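Local atomic coordinates of esterase (Sinorhizobium meliloti 1021, PDB entry 4TX1), a protein that is a carbohydrate acetylesterase of the SGNH-hydrolase family and probably hydrolyses esters such as aryl acetates. Residues D39-V44 against L94-L99; E140-S145 against R213-V218. One frame throughout, in Å; residues are numbered along the deposited sequence.

Contact 1 of 2, residues D39-V44 against L94-L99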
ATOM      1  N   ASP A  39       6.021   4.206 -35.933  1.00 17.08           N
ATOM      2  CA  ASP A  39       4.603   3.967 -36.107  1.00 17.87           C
ATOM      3  C   ASP A  39       3.709   4.229 -34.863  1.00 18.59           C
ATOM      4  O   ASP A  39       2.487   4.182 -34.953  1.00 19.90           O
ATOM      5  CB  ASP A  39       4.339   2.558 -36.625  1.00 20.55           C
ATOM      6  CG  ASP A  39       5.051   2.296 -38.011  1.00 24.77           C
ATOM      7  OD1 ASP A  39       5.232   3.323 -38.723  1.00 23.29           O
ATOM      8  OD2 ASP A  39       5.382   1.125 -38.270  1.00 24.32           O
ATOM      9  N   ARG A  40       4.350   4.476 -33.717  1.00 16.37           N
ATOM     10  CA  ARG A  40       3.594   4.765 -32.493  1.00 15.71           C
ATOM     11  C   ARG A  40       3.020   6.193 -32.593  1.00 14.08           C
ATOM     12  O   ARG A  40       3.685   7.094 -33.077  1.00 16.01           O
ATOM     13  CB  ARG A  40       4.501   4.588 -31.294  1.00 13.99           C
ATOM     14  CG  ARG A  40       5.086   3.204 -31.250  1.00 14.48           C
ATOM     15  CD  ARG A  40       6.165   3.042 -30.149  1.00 15.17           C
ATOM     16  NE  ARG A  40       6.973   1.885 -30.410  1.00 14.51           N
ATOM     17  CZ  ARG A  40       8.163   1.647 -29.882  1.00 14.33           C
ATOM     18  NH1 ARG A  40       8.641   2.546 -29.017  1.00 14.12           N
ATOM     19  NH2 ARG A  40       8.870   0.620 -30.256  1.00 15.68           N
ATOM     20  N   TRP A  41       1.833   6.436 -32.055  1.00 13.70           N
ATOM     21  CA  TRP A  41       1.199   7.713 -32.258  1.00 14.64           C
ATOM     22  C   TRP A  41       1.899   8.892 -31.689  1.00 16.47           C
ATOM     23  O   TRP A  41       2.014   9.926 -32.311  1.00 15.36           O
ATOM     24  CB  TRP A  41      -0.281   7.661 -31.935  1.00 15.86           C
ATOM     25  CG  TRP A  41      -0.681   7.656 -30.449  1.00 16.30           C
ATOM     26  CD1 TRP A  41      -1.135   6.584 -29.746  1.00 17.38           C
ATOM     27  CD2 TRP A  41      -0.757   8.788 -29.583  1.00 15.99           C
ATOM     28  NE1 TRP A  41      -1.465   6.981 -28.439  1.00 15.68           N
ATOM     29  CE2 TRP A  41      -1.216   8.314 -28.313  1.00 16.20           C
ATOM     30  CE3 TRP A  41      -0.400  10.137 -29.703  1.00 15.11           C
ATOM     31  CZ2 TRP A  41      -1.369   9.173 -27.201  1.00 17.03           C
ATOM     32  CZ3 TRP A  41      -0.578  10.986 -28.602  1.00 16.04           C
ATOM     33  CH2 TRP A  41      -1.058  10.503 -27.385  1.00 15.57           C
ATOM     34  N   PRO A  42       2.566   8.746 -30.501  1.00 14.31           N
ATOM     35  CA  PRO A  42       3.318   9.889 -30.045  1.00 14.81           C
ATOM     36  C   PRO A  42       4.525  10.277 -30.943  1.00 15.54           C
ATOM     37  O   PRO A  42       4.884  11.447 -31.050  1.00 17.09           O
ATOM     38  CB  PRO A  42       3.873   9.437 -28.684  1.00 15.05           C
ATOM     39  CG  PRO A  42       2.827   8.485 -28.240  1.00 14.45           C
ATOM     40  CD  PRO A  42       2.518   7.662 -29.507  1.00 14.45           C
ATOM     41  N   SER A  43       5.144   9.283 -31.570  1.00 17.50           N
ATOM     42  CA  SER A  43       6.244   9.476 -32.525  1.00 16.78           C
ATOM     43  C   SER A  43       5.768  10.211 -33.780  1.00 16.92           C
ATOM     44  O   SER A  43       6.476  11.156 -34.228  1.00 18.29           O
ATOM     45  CB  SER A  43       6.808   8.138 -32.986  1.00 17.53           C
ATOM     46  OG  SER A  43       7.377   7.453 -31.838  1.00 19.04           O
ATOM     47  N   VAL A  44       4.635   9.768 -34.295  1.00 16.21           N
ATOM     48  CA  VAL A  44       4.005  10.455 -35.467  1.00 18.42           C
ATOM     49  C   VAL A  44       3.678  11.913 -35.155  1.00 20.54           C
ATOM     50  O   VAL A  44       4.021  12.848 -35.936  1.00 20.24           O
ATOM     51  CB  VAL A  44       2.789   9.716 -35.973  1.00 18.32           C
ATOM     52  CG1 VAL A  44       2.050  10.634 -36.973  1.00 20.17           C
ATOM     53  CG2 VAL A  44       3.194   8.296 -36.441  1.00 18.72           C
ATOM     54  N   LEU A  94       1.422  20.321 -22.149  1.00 16.62           N
ATOM     55  CA  LEU A  94       0.228  19.609 -22.489  1.00 16.34           C
ATOM     56  C   LEU A  94       0.312  18.159 -22.025  1.00 16.02           C
ATOM     57  O   LEU A  94       1.327  17.516 -22.256  1.00 16.26           O
ATOM     58  CB  LEU A  94       0.066  19.511 -24.014  1.00 16.29           C
ATOM     59  CG  LEU A  94      -1.150  18.864 -24.627  1.00 16.70           C
ATOM     60  CD1 LEU A  94      -2.501  19.486 -24.247  1.00 18.04           C
ATOM     61  CD2 LEU A  94      -0.948  18.807 -26.180  1.00 16.40           C
ATOM     62  N   ILE A  95      -0.775  17.706 -21.458  1.00 15.37           N
ATOM     63  CA  ILE A  95      -0.921  16.259 -21.131  1.00 15.33           C
ATOM     64  C   ILE A  95      -1.996  15.776 -22.082  1.00 13.96           C
ATOM     65  O   ILE A  95      -3.114  16.357 -22.131  1.00 15.96           O
ATOM     66  CB  ILE A  95      -1.318  16.049 -19.663  1.00 16.65           C
ATOM     67  CG1 ILE A  95      -0.153  16.557 -18.774  1.00 20.20           C
ATOM     68  CG2 ILE A  95      -1.606  14.538 -19.476  1.00 17.06           C
ATOM     69  CD1 ILE A  95      -0.232  17.890 -18.223  1.00 26.58           C
ATOM     70  N   VAL A  96      -1.709  14.710 -22.816  1.00 14.93           N
ATOM     71  CA  VAL A  96      -2.678  14.035 -23.676  1.00 13.53           C
ATOM     72  C   VAL A  96      -3.046  12.670 -23.080  1.00 14.41           C
ATOM     73  O   VAL A  96      -2.143  11.826 -22.962  1.00 14.54           O
ATOM     74  CB  VAL A  96      -2.092  13.805 -25.102  1.00 13.78           C
ATOM     75  CG1 VAL A  96      -3.195  13.197 -26.034  1.00 14.56           C
ATOM     76  CG2 VAL A  96      -1.558  15.188 -25.599  1.00 13.64           C
ATOM     77  N   PHE A  97      -4.307  12.469 -22.748  1.00 14.58           N
ATOM     78  CA  PHE A  97      -4.792  11.196 -22.206  1.00 13.63           C
ATOM     79  C   PHE A  97      -5.449  10.386 -23.312  1.00 15.40           C
ATOM     80  O   PHE A  97      -6.289  10.891 -24.071  1.00 15.48           O
ATOM     81  CB  PHE A  97      -5.818  11.389 -21.127  1.00 13.95           C
ATOM     82  CG  PHE A  97      -5.271  12.015 -19.848  1.00 14.06           C
ATOM     83  CD1 PHE A  97      -4.334  11.330 -19.098  1.00 13.64           C
ATOM     84  CD2 PHE A  97      -5.700  13.232 -19.375  1.00 13.49           C
ATOM     85  CE1 PHE A  97      -3.860  11.830 -17.940  1.00 12.88           C
ATOM     86  CE2 PHE A  97      -5.272  13.763 -18.183  1.00 13.85           C
ATOM     87  CZ  PHE A  97      -4.277  13.085 -17.476  1.00 13.02           C
ATOM     88  N   MET A  98      -5.055   9.135 -23.401  1.00 14.11           N
ATOM     89  CA  MET A  98      -5.868   8.195 -24.163  1.00 12.71           C
ATOM     90  C   MET A  98      -6.060   6.888 -23.394  1.00 13.95           C
ATOM     91  O   MET A  98      -5.231   5.942 -23.473  1.00 14.30           O
ATOM     92  CB  MET A  98      -5.335   7.968 -25.611  1.00 15.52           C
ATOM     93  CG  MET A  98      -6.385   7.236 -26.436  1.00 16.55           C
ATOM     94  SD  MET A  98      -6.054   7.133 -28.220  1.00 19.43           S
ATOM     95  CE  MET A  98      -4.841   5.822 -28.210  1.00 18.81           C
ATOM     96  N   LEU A  99      -7.118   6.842 -22.596  1.00 12.94           N
ATOM     97  CA  LEU A  99      -7.398   5.718 -21.724  1.00 12.35           C
ATOM     98  C   LEU A  99      -8.870   5.446 -21.725  1.00 12.16           C
ATOM     99  O   LEU A  99      -9.674   6.324 -22.052  1.00 13.92           O
ATOM    100  CB  LEU A  99      -6.890   6.005 -20.285  1.00 10.83           C
ATOM    101  CG  LEU A  99      -5.408   6.064 -20.050  1.00 10.48           C
ATOM    102  CD1 LEU A  99      -5.100   6.577 -18.601  1.00 11.11           C
ATOM    103  CD2 LEU A  99      -4.795   4.697 -20.288  1.00 12.57           C
TER
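The backbones of Trp41, in the first turn of helix 41-49, and Met98, in segment 94-99, stay 10.8 Å apart between their CA atoms, and side chains alone close the distance. Trp41 supplies everything on the helix side. Its CB points toward the strand, and with CG between the backbone N and the carbonyl carbon (chi1 76°) the far corner of the six-membered ring, CH2, meets CG1 of Val96 at 3.7 Å. At the pyrrole end the methyl CE of Met98 comes obliquely to NE1 at 3.6 Å, and its SD, 5.2 Å from the centroid of the five-membered ring and 34° off the ring normal, makes a Met-aromatic contact. Met98 is extended as far as SD and bends at chi3 (78°), which brings CE up to NE1. Pro42 CD packs on one face of the ring, and Thr24 OG1 takes the NE1 hydrogen bond, so the buried N-H is satisfied. Replacing the indole by an alanine side chain is likely to open a gap beside Val96 and Met98 and to leave Thr24 without its indole partner. Such apolar helix-on-sheet packing is characteristic of the three-layer alpha/beta/alpha fold of SGNH hydrolases, with the indole set between helix 41-49 and the sheet.

Contact 2 of 2, residues E140-S145 against R213-V218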
ATOM      1  N   GLU A 140      -2.028  22.543 -20.311  1.00 19.31           N
ATOM      2  CA  GLU A 140      -3.249  22.246 -21.007  1.00 19.82           C
ATOM      3  C   GLU A 140      -3.473  20.724 -20.968  1.00 16.59           C
ATOM      4  O   GLU A 140      -2.526  19.963 -20.803  1.00 17.60           O
ATOM      5  CB  GLU A 140      -3.116  22.672 -22.472  1.00 23.23           C
ATOM      6  CG  GLU A 140      -2.918  24.167 -22.619  1.00 29.68           C
ATOM      7  CD  GLU A 140      -4.163  24.931 -22.239  1.00 31.91           C
ATOM      8  OE1 GLU A 140      -5.298  24.465 -22.558  1.00 33.04           O
ATOM      9  OE2 GLU A 140      -4.011  26.018 -21.616  1.00 47.30           O
ATOM     10  N   ILE A 141      -4.714  20.330 -21.107  1.00 15.37           N
ATOM     11  CA  ILE A 141      -5.084  18.892 -21.095  1.00 16.05           C
ATOM     12  C   ILE A 141      -5.962  18.546 -22.286  1.00 18.55           C
ATOM     13  O   ILE A 141      -6.994  19.221 -22.544  1.00 19.95           O
ATOM     14  CB  ILE A 141      -5.832  18.585 -19.795  1.00 15.53           C
ATOM     15  CG1 ILE A 141      -4.943  18.846 -18.567  1.00 17.33           C
ATOM     16  CG2 ILE A 141      -6.176  17.086 -19.725  1.00 16.49           C
ATOM     17  CD1 ILE A 141      -5.691  18.715 -17.221  1.00 17.35           C
ATOM     18  N   LEU A 142      -5.584  17.495 -22.989  1.00 15.98           N
ATOM     19  CA  LEU A 142      -6.335  16.939 -24.108  1.00 16.26           C
ATOM     20  C   LEU A 142      -6.839  15.537 -23.738  1.00 15.59           C
ATOM     21  O   LEU A 142      -5.975  14.629 -23.550  1.00 16.52           O
ATOM     22  CB  LEU A 142      -5.473  16.859 -25.307  1.00 16.60           C
ATOM     23  CG  LEU A 142      -6.003  16.673 -26.710  1.00 20.03           C
ATOM     24  CD1 LEU A 142      -5.066  16.223 -27.814  1.00 20.17           C
ATOM     25  CD2 LEU A 142      -7.529  16.816 -26.943  1.00 18.49           C
ATOM     26  N   ILE A 143      -8.143  15.353 -23.787  1.00 15.15           N
ATOM     27  CA  ILE A 143      -8.799  14.078 -23.529  1.00 14.80           C
ATOM     28  C   ILE A 143      -9.066  13.419 -24.888  1.00 18.86           C
ATOM     29  O   ILE A 143      -9.806  13.944 -25.707  1.00 19.02           O
ATOM     30  CB  ILE A 143     -10.083  14.192 -22.748  1.00 14.98           C
ATOM     31  CG1 ILE A 143      -9.752  14.801 -21.379  1.00 14.92           C
ATOM     32  CG2 ILE A 143     -10.796  12.841 -22.617  1.00 14.86           C
ATOM     33  CD1 ILE A 143     -10.923  15.263 -20.549  1.00 15.32           C
ATOM     34  N   VAL A 144      -8.494  12.248 -25.103  1.00 15.16           N
ATOM     35  CA  VAL A 144      -8.723  11.516 -26.338  1.00 14.79           C
ATOM     36  C   VAL A 144      -9.534  10.253 -26.059  1.00 16.61           C
ATOM     37  O   VAL A 144      -9.173   9.371 -25.194  1.00 16.53           O
ATOM     38  CB  VAL A 144      -7.413  11.199 -27.042  1.00 14.13           C
ATOM     39  CG1 VAL A 144      -7.723  10.489 -28.365  1.00 15.04           C
ATOM     40  CG2 VAL A 144      -6.519  12.410 -27.235  1.00 14.65           C
ATOM     41  N   SER A 145     -10.681  10.097 -26.721  1.00 13.04           N
ATOM     42  CA  SER A 145     -11.461   8.886 -26.581  1.00 14.19           C
ATOM     43  C   SER A 145     -10.755   7.834 -27.515  1.00 15.09           C
ATOM     44  O   SER A 145     -10.400   8.142 -28.688  1.00 16.34           O
ATOM     45  CB  SER A 145     -12.955   9.019 -26.877  1.00 19.13           C
ATOM     46  OG  SER A 145     -13.047   9.558 -28.215  1.00 19.92           O
ATOM     47  N   ARG A 213      -1.451  11.326 -36.530  1.00 21.89           N
ATOM     48  CA  ARG A 213      -1.684  12.384 -37.583  1.00 23.57           C
ATOM     49  C   ARG A 213      -2.918  13.167 -37.296  1.00 22.06           C
ATOM     50  O   ARG A 213      -2.928  14.404 -37.404  1.00 22.84           O
ATOM     51  CB  ARG A 213      -1.874  11.769 -38.981  1.00 26.02           C
ATOM     52  CG  ARG A 213      -0.606  11.270 -39.584  1.00 32.78           C
ATOM     53  CD  ARG A 213      -0.880  11.161 -41.085  1.00 35.09           C
ATOM     54  NE  ARG A 213      -1.904  10.167 -41.239  1.00 32.61           N
ATOM     55  CZ  ARG A 213      -1.634   8.879 -41.357  1.00 33.94           C
ATOM     56  NH1 ARG A 213      -0.373   8.497 -41.409  1.00 37.46           N
ATOM     57  NH2 ARG A 213      -2.631   7.990 -41.483  1.00 35.34           N
ATOM     58  N   GLY A 214      -3.972  12.467 -36.901  1.00 18.69           N
ATOM     59  CA  GLY A 214      -5.218  13.062 -36.518  1.00 22.07           C
ATOM     60  C   GLY A 214      -5.173  14.067 -35.384  1.00 22.65           C
ATOM     61  O   GLY A 214      -5.955  15.020 -35.374  1.00 20.69           O
ATOM     62  N   LEU A 215      -4.264  13.855 -34.421  1.00 20.09           N
ATOM     63  CA  LEU A 215      -4.142  14.782 -33.267  1.00 19.17           C
ATOM     64  C   LEU A 215      -3.376  16.047 -33.552  1.00 21.00           C
ATOM     65  O   LEU A 215      -3.440  17.005 -32.815  1.00 21.43           O
ATOM     66  CB  LEU A 215      -3.480  14.004 -32.124  1.00 17.92           C
ATOM     67  CG  LEU A 215      -4.345  12.981 -31.440  1.00 17.80           C
ATOM     68  CD1 LEU A 215      -3.533  12.003 -30.577  1.00 19.24           C
ATOM     69  CD2 LEU A 215      -5.399  13.650 -30.562  1.00 19.99           C
ATOM     70  N   GLU A 216      -2.669  16.104 -34.679  1.00 23.95           N
ATOM     71  CA  GLU A 216      -1.756  17.235 -34.882  1.00 27.02           C
ATOM     72  C   GLU A 216      -2.469  18.612 -34.801  1.00 23.72           C
ATOM     73  O   GLU A 216      -1.961  19.476 -34.141  1.00 25.35           O
ATOM     74  CB  GLU A 216      -0.951  17.099 -36.181  1.00 28.01           C
ATOM     75  CG  GLU A 216      -0.246  18.392 -36.480  1.00 30.19           C
ATOM     76  CD  GLU A 216       0.446  18.443 -37.823  1.00 34.52           C
ATOM     77  OE1 GLU A 216       1.275  19.339 -37.987  1.00 33.11           O
ATOM     78  OE2 GLU A 216       0.230  17.577 -38.671  1.00 37.64           O
ATOM     79  N   PRO A 217      -3.626  18.792 -35.470  1.00 25.47           N
ATOM     80  CA  PRO A 217      -4.262  20.109 -35.460  1.00 26.80           C
ATOM     81  C   PRO A 217      -4.706  20.570 -34.080  1.00 28.32           C
ATOM     82  O   PRO A 217      -4.441  21.703 -33.741  1.00 26.93           O
ATOM     83  CB  PRO A 217      -5.464  19.931 -36.386  1.00 26.89           C
ATOM     84  CG  PRO A 217      -5.009  18.906 -37.369  1.00 29.02           C
ATOM     85  CD  PRO A 217      -4.294  17.901 -36.449  1.00 26.75           C
ATOM     86  N   VAL A 218      -5.366  19.690 -33.288  1.00 25.05           N
ATOM     87  CA  VAL A 218      -5.824  20.064 -31.959  1.00 24.42           C
ATOM     88  C   VAL A 218      -4.622  20.237 -31.041  1.00 23.21           C
ATOM     89  O   VAL A 218      -4.603  21.153 -30.215  1.00 22.42           O
ATOM     90  CB  VAL A 218      -6.880  19.082 -31.428  1.00 28.18           C
ATOM     91  CG1 VAL A 218      -6.251  17.741 -31.088  1.00 26.17           C
ATOM     92  CG2 VAL A 218      -7.593  19.649 -30.216  1.00 27.77           C
TER
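Leu142 and Val144, alternate residues of strand 140-145, meet Leu215 and Val218 of helix 205-223 through methyl groups, and the contact is wholly apolar. CD2 of Leu215 is shared by two strand side chains, reaching Val144 CG2 at 3.7 Å and Leu142 CD1 at 3.8 Å. Leu142 CD1 is itself shared, for it also meets CG1 of Val218 at 3.8 Å, so the four side chains form a chain of contacts from Val144 to Val218. All three pairs cross obliquely. The CG of Leu142 stands anti to the backbone N (chi1 -164°), and this extended side chain carries CD1 up to both Leu215 CD2 and Val218 CG1. No hydrogen bond joins the segments. The polar links lead elsewhere: Ser145 OG bonds to Asp188, while Arg213 and Glu216 form salt bridges within their own helix, to Glu206 and Arg220. The axes of segments 140-145 and 213-218 approach to 11.2 Å, with 146° between their N-to-C directions. Next to this interface, Leu215 also touches Trp41 of helix 41-49, and Val144 packs against Val96 and Met98 of the adjoining strand 94-98. From the other side of strand 140-145, Ile141 and Ile143 touch helix 112-127, so the strand is sandwiched between helical layers.

Overall arrangement
Both contacts pack a helix on the same face of the parallel sheet, and their centres lie about 8 Å apart. Strands 94-98 and 140-145 are neighbours, probably hydrogen-bonded from Phe97 N to Leu142 O and from Phe97 O to Val144 N, each at 2.8 Å. On the helix side Val44 CG1 packs on Arg213 N, so the two helices also touch each other. Every touching residue of contact 1 is buried, whereas contact 2, farther from the centre of the chain, includes the partly exposed Val218. Their chemistry also differs: contact 1 sets one indole against a valine and a methionine sulfur, contact 2 joins aliphatic methyl groups alone.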